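Local coordinates for Alpha/beta hydrolase fold protein (Nakamurella multipartita, PDB 4Y7D), which probably acts as a hydrolase, like other members of the alpha/beta hydrolase fold family, at residues V57-R62 and V290-A295; P69-T74 and D221-Q226; A91-L96 and P121-A126; L243-T248 and L279-H284. All blocks are in the same frame, centred on the assembly; numbering follows the deposited sequence.

Contact 1 (57-62 with 290-295) joins the C-terminal end of helix 46-58 to the last helix, 288-299, and the other three contacts close within that span. Contact 2 (69-74 with 221-226) in turn encloses contact 3 (91-96 with 121-126), and contact 4 (243-248 with 279-284) follows both. Contacts 1 and 4 touch, centres about 15 Å apart, through helices 280-283 and 288-299. Contacts 3 and 4 reach neighbouring strands of the one mixed sheet, 124-130 and 242-247. Contact 2 lies across the chain's centre from contacts 1 and 4, joining the sheet's loops to the helices inserted between those two strands.

Contact 1: residues V57-R62 and V290-A295; sequences VAEGLR and VRRRAA
E59 and L61 flank G60, the C-prime residue of the Schellman motif that ends helix 46-58, and both lean on A295 of helix 288-299. G60 has a positive phi of 79°, where a side chain would be jammed against the preceding carbonyl, and its N bonds back to V57 O at 3.0 Å. On either side of G60, the E59 and L61 side chains point toward helix 288-299.

E59 does most of the touching. Its aliphatic part lies over the methyl group of A295, with E59 CG 3.7 Å from A295 CB, and a sharp bend at chi2 (-91°) keeps the carboxylate near the same methyl. E59 OE2 then rests 3.4 Å from R292 CG, against the alkyl part of that arginine. The charges themselves do not meet: E59 OE2 and R292 NE stay 5.7 Å apart, because the R292 chain leads away. The carboxylate finds its salt bridge in R299 instead, two turns further along helix 288-299, through OE1. E59 OE1 also accepts a hydrogen bond from a water at 3.1 Å, which donates as well to R292 O at 2.8 Å and so ties the glutamate to the helix backbone. L61 adds the apolar side, its CD1 4.2 Å from A295 CB and its CD2 3.9 Å from A295 O.

Further along, L61 packs on V36 of strand 35-39 and on L298, and R62 enters the sheet by backbone bonds to P34 and V36. Helix 288-299 turns A294 toward L243 of strand 242-247 and F281 of helix 280-283, so the contact bridges two helices laid side by side over the sheet.

Contact 2: residues P69-T74 and D221-Q226; sequences PGYFGT and DNDMDQ
P69, which meets helix 217-227 through a shared water, lies in the loop after strand 62-66 of this alpha/beta hydrolase fold. P69 O lies 2.7 Å from the water; N222 ND2 donates to it at 3.0 Å, and D223 OD1 sits 2.8 Å from it.

G70 follows at a phi of 93°, a backbone shape that calls for glycine, and its N bonds to T74 O at 2.9 Å.

Y71 then makes the direct contact. With CG beside the backbone N (chi1 -66°), its ring extends toward the helix, and the hydroxyl donates to D223 OD2 at 2.7 Å. That oxygen lies at the ring's edge, in its plane, while the hydroxyl arrives from above the carboxylate plane, 48° out of it. OD2 is gripped three times over, since R68 forms a salt bridge to it and S42 a hydrogen bond. H40 meets the Y71 ring edge-to-face, which helps to fix it. A phenylalanine in place of Y71 would probably leave this buried carboxylate oxygen short of one of its three donors, with R68 left to hold the loop to the helix.

F72 and G73 form the corner of a type II' turn running from Y71 to T74, closed by T74 N bonding to Y71 O at 3.2 Å.

Contact 3: residues A91-L96 and P121-A126; sequences ALFDAL and PDRVRA
R123 reaches back from the 3-10 segment 121-123 to F93 and D94 on helix 82-95. P121 begins that turn, its carbonyl O receiving a weak bond from V124 N, and R123 then carries the whole contact. Bends at chi2 (-51°) and chi3 (-70°) curl its chain so that D94 meets the edge of the guanidinium, the two planes only 17° apart. The result is a salt bridge to a single oxygen: R123 NH2 donates to D94 OD1 at 2.8 Å, nearly along the C-O axis, and R123 NH1 adds a weak bond to the same atom at 3.0 Å. F93 lies alongside, its CB 3.3 Å from R123 NH2 and its CE2 3.4 Å from R123 O, which sits at the ring edge. NE and NH2 are also held by the carbonyls of A99 and L98. A leucine in place of R123 would probably leave D94 without its opposite charge and those two carbonyls without their donors. V124 then enters strand 124-130 and packs on V103, while F93 rests on A101, so this salt bridge ties the end of helix 82-95 beside strands 101-106 and 124-130.

Contact 4: residues L243-T248 and L279-H284; sequences LVVSGT and LAFWVH
V245 and F281 form a buried apolar contact between strand 242-247 of the central sheet and the short helix 280-283, which begins a few residues beyond strand 269-273. The two side chains cross at about a right angle, and a single ring atom meets both valine methyls: F281 CD1 is 4.0 Å from V245 CG1 and 4.1 Å from V245 CG2. V245 CG1 comes at the ring obliquely. F281 gets there because its CG stands opposite the backbone N (chi1 175°), which brings CD1 to the V245 methyls. The ring is also held by its neighbours: F281 CD2 sits 3.4 Å above the plane of W282, over its centre, and F55 meets F281 edge-to-face.

Further along the strand, G247 lets the helix come close. G247 CA lies 4.2 Å from A280 CB, and the two CA atoms are only 5.7 Å apart. A beta carbon at G247 would point at A280 and come within 3.2 Å of its methyl, a tight fit, so the small pair of glycine and alanine suits the short spacing. The first turn of the helix is drawn together by L279 O, which accepts from both W282 N and V283 N.

V290 of helix 288-299 closes on the same cluster, touching both V245 and F281, while A280 and H284 rest on L273 of strand 269-273. In alpha/beta hydrolases the loops following these last two strands usually carry the acid and histidine of the catalytic triad; here helix 280-283, which follows the second of those loops, packs back on strand 242-247, which leads into the first.

Contact 1: residues V57-R62 and V290-A295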
loop_
_atom_site.group_PDB
_atom_site.type_symbol
_atom_site.label_atom_id
_atom_site.label_comp_id
_atom_site.label_asym_id
_atom_site.label_seq_id
_atom_site.Cartn_x
_atom_site.Cartn_y
_atom_site.Cartn_z
ATOM N N VAL A 57 -4.556 -5.478 13.013
ATOM C CA VAL A 57 -4.634 -6.687 13.832
ATOM C C VAL A 57 -4.630 -6.290 15.307
ATOM O O VAL A 57 -5.433 -6.792 16.154
ATOM C CB VAL A 57 -3.471 -7.632 13.479
ATOM C CG1 VAL A 57 -3.414 -8.765 14.498
ATOM C CG2 VAL A 57 -3.583 -8.153 12.012
ATOM N N ALA A 58 -3.785 -5.303 15.633
ATOM C CA ALA A 58 -3.722 -4.817 16.994
ATOM C C ALA A 58 -5.024 -4.138 17.461
ATOM O O ALA A 58 -5.350 -4.125 18.652
ATOM C CB ALA A 58 -2.535 -3.855 17.113
ATOM N N GLU A 59 -5.743 -3.538 16.538
ATOM C CA GLU A 59 -7.024 -2.903 16.778
ATOM C C GLU A 59 -8.212 -3.878 16.736
ATOM O O GLU A 59 -9.381 -3.455 16.801
ATOM C CB GLU A 59 -7.259 -1.803 15.733
ATOM C CG GLU A 59 -6.392 -0.572 15.949
ATOM C CD GLU A 59 -7.039 0.496 16.833
ATOM O OE1 GLU A 59 -8.161 0.311 17.318
ATOM O OE2 GLU A 59 -6.458 1.601 16.956
ATOM N N GLY A 60 -7.954 -5.174 16.628
ATOM C CA GLY A 60 -9.080 -6.119 16.632
ATOM C C GLY A 60 -9.835 -6.226 15.306
ATOM O O GLY A 60 -11.075 -6.441 15.292
ATOM N N LEU A 61 -9.119 -6.083 14.192
ATOM C CA LEU A 61 -9.663 -6.403 12.874
ATOM C C LEU A 61 -8.864 -7.568 12.273
ATOM O O LEU A 61 -7.743 -7.885 12.739
ATOM C CB LEU A 61 -9.632 -5.178 11.943
ATOM C CG LEU A 61 -10.546 -4.006 12.387
ATOM C CD1 LEU A 61 -9.788 -3.053 13.289
ATOM C CD2 LEU A 61 -11.030 -3.235 11.164
ATOM N N ARG A 62 -9.436 -8.238 11.255
ATOM C CA ARG A 62 -8.729 -9.295 10.586
ATOM C C ARG A 62 -8.304 -8.770 9.246
ATOM O O ARG A 62 -9.012 -7.962 8.652
ATOM C CB ARG A 62 -9.506 -10.625 10.501
ATOM C CG ARG A 62 -10.473 -10.834 9.379
ATOM C CD ARG A 62 -11.168 -12.217 9.550
ATOM N NE ARG A 62 -12.276 -12.534 8.614
ATOM C CZ ARG A 62 -12.136 -13.167 7.425
ATOM N NH1 ARG A 62 -10.948 -13.541 6.970
ATOM N NH2 ARG A 62 -13.210 -13.456 6.689
ATOM N N VAL A 290 -4.550 9.048 13.299
ATOM C CA VAL A 290 -5.028 8.753 11.956
ATOM C C VAL A 290 -5.210 7.241 11.776
ATOM O O VAL A 290 -6.212 6.803 11.166
ATOM C CB VAL A 290 -4.094 9.335 10.882
ATOM C CG1 VAL A 290 -4.759 9.278 9.531
ATOM C CG2 VAL A 290 -3.764 10.806 11.175
ATOM N N ARG A 291 -4.242 6.434 12.255
ATOM C CA ARG A 291 -4.414 4.983 12.238
ATOM C C ARG A 291 -5.632 4.533 13.090
ATOM O O ARG A 291 -6.422 3.657 12.672
ATOM C CB ARG A 291 -3.115 4.308 12.691
ATOM C CG ARG A 291 -2.032 4.318 11.601
ATOM C CD ARG A 291 -0.900 3.382 11.933
ATOM N NE ARG A 291 -0.409 3.596 13.291
ATOM C CZ ARG A 291 0.410 4.569 13.667
ATOM N NH1 ARG A 291 0.774 4.677 14.946
ATOM N NH2 ARG A 291 0.867 5.445 12.783
ATOM N N ARG A 292 -5.800 5.127 14.253
ATOM C CA ARG A 292 -6.976 4.821 15.103
ATOM C C ARG A 292 -8.270 5.132 14.356
ATOM O O ARG A 292 -9.186 4.328 14.337
ATOM C CB ARG A 292 -6.939 5.551 16.457
ATOM C CG ARG A 292 -5.984 4.925 17.459
ATOM C CD ARG A 292 -6.164 5.471 18.889
ATOM N NE ARG A 292 -5.559 6.819 19.070
ATOM C CZ ARG A 292 -4.242 7.071 19.126
ATOM N NH1 ARG A 292 -3.340 6.090 19.031
ATOM N NH2 ARG A 292 -3.816 8.318 19.267
ATOM N N ARG A 293 -8.321 6.282 13.704
ATOM C CA ARG A 293 -9.494 6.683 12.911
ATOM C C ARG A 293 -9.730 5.721 11.745
ATOM O O ARG A 293 -10.867 5.355 11.457
ATOM C CB ARG A 293 -9.388 8.176 12.454
ATOM C CG ARG A 293 -10.373 8.628 11.394
ATOM C CD ARG A 293 -11.810 8.545 11.861
ATOM N NE ARG A 293 -12.796 8.955 10.846
ATOM C CZ ARG A 293 -14.090 8.616 10.865
ATOM N NH1 ARG A 293 -14.589 7.859 11.837
ATOM N NH2 ARG A 293 -14.897 9.048 9.909
ATOM N N ALA A 294 -8.655 5.374 11.059
ATOM C CA ALA A 294 -8.726 4.384 9.969
ATOM C C ALA A 294 -9.326 3.071 10.457
ATOM O O ALA A 294 -10.237 2.533 9.839
ATOM C CB ALA A 294 -7.375 4.158 9.360
ATOM N N ALA A 295 -8.843 2.578 11.579
ATOM C CA ALA A 295 -9.356 1.338 12.149
ATOM C C ALA A 295 -10.811 1.429 12.491
ATOM O O ALA A 295 -11.564 0.499 12.201
ATOM C CB ALA A 295 -8.539 0.915 13.363
HETATM O O HOH W 1 -9.872 2.715 16.537
#

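Contact 2: residues P69-T74 and D221-Q226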
loop_
_atom_site.group_PDB
_atom_site.type_symbol
_atom_site.label_atom_id
_atom_site.label_comp_id
_atom_site.label_asym_id
_atom_site.label_seq_id
_atom_site.Cartn_x
_atom_site.Cartn_y
_atom_site.Cartn_z
ATOM N N PRO A 69 -1.303 -9.693 -8.607
ATOM C CA PRO A 69 -0.761 -10.420 -9.771
ATOM C C PRO A 69 0.611 -9.948 -10.211
ATOM O O PRO A 69 0.816 -8.724 -10.367
ATOM C CB PRO A 69 -1.820 -10.179 -10.827
ATOM C CG PRO A 69 -3.104 -10.174 -10.020
ATOM C CD PRO A 69 -2.746 -9.379 -8.792
ATOM N N GLY A 70 1.507 -10.925 -10.414
ATOM C CA GLY A 70 2.870 -10.669 -10.795
ATOM C C GLY A 70 3.833 -10.563 -9.651
ATOM O O GLY A 70 5.041 -10.445 -9.886
ATOM N N TYR A 71 3.331 -10.570 -8.406
ATOM C CA TYR A 71 4.140 -10.548 -7.247
ATOM C C TYR A 71 4.100 -11.881 -6.515
ATOM O O TYR A 71 3.027 -12.459 -6.246
ATOM C CB TYR A 71 3.659 -9.474 -6.303
ATOM C CG TYR A 71 3.831 -8.090 -6.870
ATOM C CD1 TYR A 71 5.066 -7.460 -6.817
ATOM C CD2 TYR A 71 2.763 -7.382 -7.471
ATOM C CE1 TYR A 71 5.225 -6.182 -7.276
ATOM C CE2 TYR A 71 2.924 -6.081 -7.963
ATOM C CZ TYR A 71 4.159 -5.482 -7.833
ATOM O OH TYR A 71 4.360 -4.196 -8.267
ATOM N N PHE A 72 5.292 -12.357 -6.183
ATOM C CA PHE A 72 5.463 -13.648 -5.538
ATOM C C PHE A 72 4.621 -14.715 -6.228
ATOM O O PHE A 72 4.789 -14.918 -7.413
ATOM C CB PHE A 72 5.197 -13.551 -4.035
ATOM C CG PHE A 72 6.227 -12.731 -3.276
ATOM C CD1 PHE A 72 7.575 -12.793 -3.607
ATOM C CD2 PHE A 72 5.850 -11.970 -2.167
ATOM C CE1 PHE A 72 8.512 -12.035 -2.915
ATOM C CE2 PHE A 72 6.795 -11.252 -1.435
ATOM C CZ PHE A 72 8.132 -11.300 -1.811
ATOM N N GLY A 73 3.714 -15.393 -5.491
ATOM C CA GLY A 73 3.024 -16.531 -6.090
ATOM C C GLY A 73 1.763 -16.266 -6.897
ATOM O O GLY A 73 1.198 -17.224 -7.464
ATOM N N THR A 74 1.288 -15.024 -6.943
ATOM C CA THR A 74 0.058 -14.745 -7.682
ATOM C C THR A 74 0.410 -14.564 -9.144
ATOM O O THR A 74 1.137 -13.635 -9.477
ATOM C CB THR A 74 -0.699 -13.554 -7.148
ATOM O OG1 THR A 74 -0.997 -13.735 -5.747
ATOM C CG2 THR A 74 -1.964 -13.325 -7.900
ATOM N N ASP A 221 6.704 -4.309 -13.324
ATOM C CA ASP A 221 6.687 -3.870 -14.732
ATOM C C ASP A 221 5.241 -3.716 -15.245
ATOM O O ASP A 221 4.880 -2.752 -15.916
ATOM C CB ASP A 221 7.403 -4.913 -15.594
ATOM C CG ASP A 221 8.913 -4.875 -15.426
ATOM O OD1 ASP A 221 9.424 -3.908 -14.829
ATOM O OD2 ASP A 221 9.590 -5.787 -15.931
ATOM N N ASN A 222 4.386 -4.658 -14.849
ATOM C CA ASN A 222 2.979 -4.574 -15.200
ATOM C C ASN A 222 2.312 -3.307 -14.610
ATOM O O ASN A 222 1.579 -2.580 -15.284
ATOM C CB ASN A 222 2.226 -5.804 -14.693
ATOM C CG ASN A 222 0.770 -5.741 -15.074
ATOM O OD1 ASN A 222 0.470 -5.655 -16.252
ATOM N ND2 ASN A 222 -0.119 -5.739 -14.125
ATOM N N ASP A 223 2.585 -3.039 -13.349
ATOM C CA ASP A 223 2.005 -1.850 -12.682
ATOM C C ASP A 223 2.494 -0.569 -13.393
ATOM O O ASP A 223 1.722 0.358 -13.675
ATOM C CB ASP A 223 2.402 -1.766 -11.213
ATOM C CG ASP A 223 1.735 -2.767 -10.315
ATOM O OD1 ASP A 223 0.749 -3.435 -10.708
ATOM O OD2 ASP A 223 2.225 -2.884 -9.149
HETATM N N MSE A 224 3.772 -0.521 -13.705
HETATM C CA MSE A 224 4.303 0.707 -14.353
HETATM C C MSE A 224 3.647 0.891 -15.701
HETATM O O MSE A 224 3.315 2.012 -16.121
HETATM C CB MSE A 224 5.844 0.671 -14.453
HETATM C CG MSE A 224 6.467 0.671 -13.053
HETATM SE SE MSE A 224 6.107 2.178 -11.805
HETATM C CE MSE A 224 4.688 1.468 -10.671
ATOM N N ASP A 225 3.456 -0.189 -16.436
ATOM C CA ASP A 225 2.825 -0.095 -17.719
ATOM C C ASP A 225 1.337 0.297 -17.603
ATOM O O ASP A 225 0.842 1.186 -18.332
ATOM C CB ASP A 225 2.962 -1.410 -18.472
ATOM C CG ASP A 225 2.175 -1.416 -19.720
ATOM O OD1 ASP A 225 2.339 -0.503 -20.517
ATOM O OD2 ASP A 225 1.385 -2.339 -19.938
ATOM N N GLN A 226 0.630 -0.320 -16.655
ATOM C CA GLN A 226 -0.783 -0.059 -16.520
ATOM C C GLN A 226 -1.052 1.335 -15.986
ATOM O O GLN A 226 -1.992 1.985 -16.419
ATOM C CB GLN A 226 -1.421 -1.085 -15.571
ATOM C CG GLN A 226 -1.558 -2.486 -16.177
ATOM C CD GLN A 226 -2.445 -2.463 -17.387
ATOM O OE1 GLN A 226 -3.497 -1.864 -17.355
ATOM N NE2 GLN A 226 -2.017 -3.045 -18.456
HETATM O O HOH W 2 0.406 -6.163 -11.232
#

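Contact 3: residues A91-L96 and P121-A126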
loop_
_atom_site.group_PDB
_atom_site.type_symbol
_atom_site.label_atom_id
_atom_site.label_comp_id
_atom_site.label_asym_id
_atom_site.label_seq_id
_atom_site.Cartn_x
_atom_site.Cartn_y
_atom_site.Cartn_z
ATOM N N ALA A 91 -13.678 -11.781 -6.567
ATOM C CA ALA A 91 -13.681 -13.245 -6.684
ATOM C C ALA A 91 -13.016 -13.934 -5.480
ATOM O O ALA A 91 -13.442 -15.009 -5.044
ATOM C CB ALA A 91 -13.024 -13.664 -7.994
ATOM N N LEU A 92 -11.999 -13.301 -4.912
ATOM C CA LEU A 92 -11.398 -13.756 -3.677
ATOM C C LEU A 92 -12.430 -13.701 -2.512
ATOM O O LEU A 92 -12.565 -14.653 -1.766
ATOM C CB LEU A 92 -10.183 -12.886 -3.359
ATOM C CG LEU A 92 -9.506 -13.150 -2.009
ATOM C CD1 LEU A 92 -9.081 -14.585 -1.753
ATOM C CD2 LEU A 92 -8.331 -12.194 -1.880
ATOM N N PHE A 93 -13.185 -12.607 -2.402
ATOM C CA PHE A 93 -14.204 -12.493 -1.369
ATOM C C PHE A 93 -15.220 -13.626 -1.573
ATOM O O PHE A 93 -15.619 -14.306 -0.647
ATOM C CB PHE A 93 -14.925 -11.141 -1.500
ATOM C CG PHE A 93 -14.116 -9.917 -1.041
ATOM C CD1 PHE A 93 -12.808 -9.999 -0.581
ATOM C CD2 PHE A 93 -14.712 -8.653 -1.084
ATOM C CE1 PHE A 93 -12.112 -8.843 -0.210
ATOM C CE2 PHE A 93 -14.055 -7.508 -0.703
ATOM C CZ PHE A 93 -12.718 -7.588 -0.274
ATOM N N ASP A 94 -15.612 -13.866 -2.821
ATOM C CA ASP A 94 -16.531 -14.990 -3.110
ATOM C C ASP A 94 -15.930 -16.327 -2.607
ATOM O O ASP A 94 -16.631 -17.154 -1.973
ATOM C CB ASP A 94 -16.801 -15.158 -4.613
ATOM C CG ASP A 94 -17.649 -14.055 -5.222
ATOM O OD1 ASP A 94 -18.210 -13.235 -4.490
ATOM O OD2 ASP A 94 -17.749 -14.041 -6.476
ATOM N N ALA A 95 -14.642 -16.540 -2.891
ATOM C CA ALA A 95 -13.953 -17.753 -2.485
ATOM C C ALA A 95 -13.775 -17.915 -0.963
ATOM O O ALA A 95 -13.569 -19.033 -0.483
ATOM C CB ALA A 95 -12.619 -17.915 -3.212
ATOM N N LEU A 96 -13.852 -16.804 -0.228
ATOM C CA LEU A 96 -13.869 -16.819 1.226
ATOM C C LEU A 96 -15.261 -16.779 1.789
ATOM O O LEU A 96 -15.379 -16.756 2.985
ATOM C CB LEU A 96 -13.066 -15.645 1.794
ATOM C CG LEU A 96 -11.601 -15.576 1.300
ATOM C CD1 LEU A 96 -10.944 -14.293 1.790
ATOM C CD2 LEU A 96 -10.836 -16.803 1.738
ATOM N N PRO A 121 -19.295 -1.703 -5.452
ATOM C CA PRO A 121 -19.570 -0.975 -4.194
ATOM C C PRO A 121 -20.216 -1.810 -3.085
ATOM O O PRO A 121 -19.970 -1.578 -1.906
ATOM C CB PRO A 121 -20.517 0.156 -4.654
ATOM C CG PRO A 121 -21.211 -0.436 -5.858
ATOM C CD PRO A 121 -20.071 -1.126 -6.575
ATOM N N ASP A 122 -21.012 -2.804 -3.451
ATOM C CA ASP A 122 -21.629 -3.665 -2.443
ATOM C C ASP A 122 -20.606 -4.512 -1.657
ATOM O O ASP A 122 -20.977 -5.096 -0.639
ATOM C CB ASP A 122 -22.630 -4.638 -3.115
ATOM C CG ASP A 122 -23.867 -3.925 -3.675
ATOM O OD1 ASP A 122 -24.077 -2.724 -3.414
ATOM O OD2 ASP A 122 -24.651 -4.597 -4.384
ATOM N N ARG A 123 -19.388 -4.636 -2.165
ATOM C CA ARG A 123 -18.345 -5.480 -1.571
ATOM C C ARG A 123 -17.352 -4.696 -0.691
ATOM O O ARG A 123 -16.497 -5.308 -0.039
ATOM C CB ARG A 123 -17.529 -6.182 -2.651
ATOM C CG ARG A 123 -18.316 -6.879 -3.723
ATOM C CD ARG A 123 -19.378 -7.815 -3.217
ATOM N NE ARG A 123 -18.881 -9.051 -2.578
ATOM C CZ ARG A 123 -18.477 -10.156 -3.232
ATOM N NH1 ARG A 123 -18.407 -10.198 -4.546
ATOM N NH2 ARG A 123 -18.101 -11.219 -2.546
ATOM N N VAL A 124 -17.484 -3.369 -0.669
ATOM C CA VAL A 124 -16.575 -2.499 0.063
ATOM C C VAL A 124 -17.334 -1.734 1.192
ATOM O O VAL A 124 -18.188 -0.871 0.923
ATOM C CB VAL A 124 -15.887 -1.531 -0.897
ATOM C CG1 VAL A 124 -14.971 -0.584 -0.159
ATOM C CG2 VAL A 124 -15.106 -2.278 -1.968
ATOM N N ARG A 125 -17.050 -2.102 2.441
ATOM C CA ARG A 125 -17.662 -1.472 3.611
ATOM C C ARG A 125 -17.162 -0.053 3.882
ATOM O O ARG A 125 -17.920 0.827 4.359
ATOM C CB ARG A 125 -17.395 -2.319 4.862
ATOM C CG ARG A 125 -18.024 -3.706 4.858
ATOM C CD ARG A 125 -18.719 -4.050 6.188
ATOM N NE ARG A 125 -19.384 -5.364 6.148
ATOM C CZ ARG A 125 -20.537 -5.638 5.510
ATOM N NH1 ARG A 125 -21.045 -6.879 5.538
ATOM N NH2 ARG A 125 -21.180 -4.701 4.811
ATOM N N ALA A 126 -15.880 0.161 3.616
ATOM C CA ALA A 126 -15.163 1.405 3.896
ATOM C C ALA A 126 -13.820 1.334 3.187
ATOM O O ALA A 126 -13.281 0.246 2.936
ATOM C CB ALA A 126 -14.971 1.576 5.380
#

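Contact 4: residues L243-T248 and L279-H284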
loop_
_atom_site.group_PDB
_atom_site.type_symbol
_atom_site.label_atom_id
_atom_site.label_comp_id
_atom_site.label_asym_id
_atom_site.label_seq_id
_atom_site.Cartn_x
_atom_site.Cartn_y
_atom_site.Cartn_z
ATOM N N LEU A 243 -11.522 7.505 3.819
ATOM C CA LEU A 243 -10.513 8.327 4.443
ATOM C C LEU A 243 -9.336 8.305 3.495
ATOM O O LEU A 243 -8.836 7.243 3.185
ATOM C CB LEU A 243 -10.135 7.778 5.817
ATOM C CG LEU A 243 -8.892 8.297 6.500
ATOM C CD1 LEU A 243 -9.008 9.788 6.762
ATOM C CD2 LEU A 243 -8.657 7.513 7.804
ATOM N N VAL A 244 -8.894 9.488 3.078
ATOM C CA VAL A 244 -7.746 9.682 2.188
ATOM C C VAL A 244 -6.642 10.364 3.026
ATOM O O VAL A 244 -6.925 11.363 3.680
ATOM C CB VAL A 244 -8.133 10.579 1.034
ATOM C CG1 VAL A 244 -6.986 10.671 0.042
ATOM C CG2 VAL A 244 -9.391 10.054 0.332
ATOM N N VAL A 245 -5.442 9.806 3.023
ATOM C CA VAL A 245 -4.333 10.270 3.877
ATOM C C VAL A 245 -3.136 10.629 3.016
ATOM O O VAL A 245 -2.658 9.777 2.244
ATOM C CB VAL A 245 -3.913 9.214 4.907
ATOM C CG1 VAL A 245 -2.818 9.748 5.828
ATOM C CG2 VAL A 245 -5.104 8.723 5.706
ATOM N N SER A 246 -2.634 11.865 3.196
ATOM C CA SER A 246 -1.487 12.357 2.456
ATOM C C SER A 246 -0.467 13.061 3.356
ATOM O O SER A 246 -0.777 13.920 4.135
ATOM C CB SER A 246 -1.931 13.320 1.343
ATOM O OG SER A 246 -0.820 13.896 0.671
ATOM N N GLY A 247 0.787 12.686 3.205
ATOM C CA GLY A 247 1.893 13.414 3.811
ATOM C C GLY A 247 2.298 14.543 2.898
ATOM O O GLY A 247 2.504 14.342 1.684
ATOM N N THR A 248 2.444 15.755 3.459
ATOM C CA THR A 248 2.625 16.921 2.593
ATOM C C THR A 248 3.975 16.964 1.875
ATOM O O THR A 248 4.112 17.690 0.884
ATOM C CB THR A 248 2.441 18.253 3.344
ATOM O OG1 THR A 248 3.542 18.497 4.242
ATOM C CG2 THR A 248 1.107 18.295 4.023
ATOM N N LEU A 279 5.696 7.366 3.778
ATOM C CA LEU A 279 5.419 6.424 4.869
ATOM C C LEU A 279 4.678 7.083 6.042
ATOM O O LEU A 279 4.446 6.450 7.083
ATOM C CB LEU A 279 6.737 5.843 5.430
ATOM C CG LEU A 279 7.433 4.766 4.576
ATOM C CD1 LEU A 279 7.974 5.280 3.280
ATOM C CD2 LEU A 279 8.556 4.110 5.385
ATOM N N ALA A 280 4.294 8.337 5.891
ATOM C CA ALA A 280 3.701 9.090 7.011
ATOM C C ALA A 280 2.595 8.419 7.834
ATOM O O ALA A 280 2.557 8.569 9.049
ATOM C CB ALA A 280 3.203 10.435 6.498
ATOM N N PHE A 281 1.679 7.720 7.190
ATOM C CA PHE A 281 0.517 7.152 7.897
ATOM C C PHE A 281 1.011 6.179 8.993
ATOM O O PHE A 281 0.321 6.010 9.974
ATOM C CB PHE A 281 -0.391 6.470 6.877
ATOM C CG PHE A 281 -1.577 5.739 7.440
ATOM C CD1 PHE A 281 -2.646 6.401 7.977
ATOM C CD2 PHE A 281 -1.645 4.342 7.371
ATOM C CE1 PHE A 281 -3.760 5.706 8.400
ATOM C CE2 PHE A 281 -2.751 3.648 7.851
ATOM C CZ PHE A 281 -3.812 4.339 8.347
ATOM N N TRP A 282 2.182 5.556 8.796
ATOM C CA TRP A 282 2.774 4.677 9.773
ATOM C C TRP A 282 3.870 5.283 10.613
ATOM O O TRP A 282 4.038 4.850 11.762
ATOM C CB TRP A 282 3.302 3.378 9.141
ATOM C CG TRP A 282 2.190 2.522 8.559
ATOM C CD1 TRP A 282 1.490 1.512 9.196
ATOM C CD2 TRP A 282 1.650 2.602 7.234
ATOM N NE1 TRP A 282 0.576 0.957 8.343
ATOM C CE2 TRP A 282 0.647 1.598 7.131
ATOM C CE3 TRP A 282 1.931 3.399 6.112
ATOM C CZ2 TRP A 282 -0.103 1.426 5.998
ATOM C CZ3 TRP A 282 1.187 3.206 4.962
ATOM C CH2 TRP A 282 0.183 2.210 4.917
ATOM N N VAL A 283 4.619 6.232 10.088
ATOM C CA VAL A 283 5.807 6.711 10.798
ATOM C C VAL A 283 5.815 8.190 11.223
ATOM O O VAL A 283 6.723 8.613 11.934
ATOM C CB VAL A 283 7.113 6.372 10.030
ATOM C CG1 VAL A 283 7.131 4.885 9.678
ATOM C CG2 VAL A 283 7.326 7.283 8.821
ATOM N N HIS A 284 4.818 8.972 10.818
ATOM C CA HIS A 284 4.798 10.420 11.140
ATOM C C HIS A 284 4.472 10.552 12.621
ATOM O O HIS A 284 3.698 9.738 13.163
ATOM C CB HIS A 284 3.775 11.112 10.250
ATOM C CG HIS A 284 3.711 12.593 10.405
ATOM N ND1 HIS A 284 3.073 13.196 11.466
ATOM C CD2 HIS A 284 4.218 13.603 9.659
ATOM C CE1 HIS A 284 3.185 14.506 11.375
ATOM N NE2 HIS A 284 3.869 14.778 10.284
#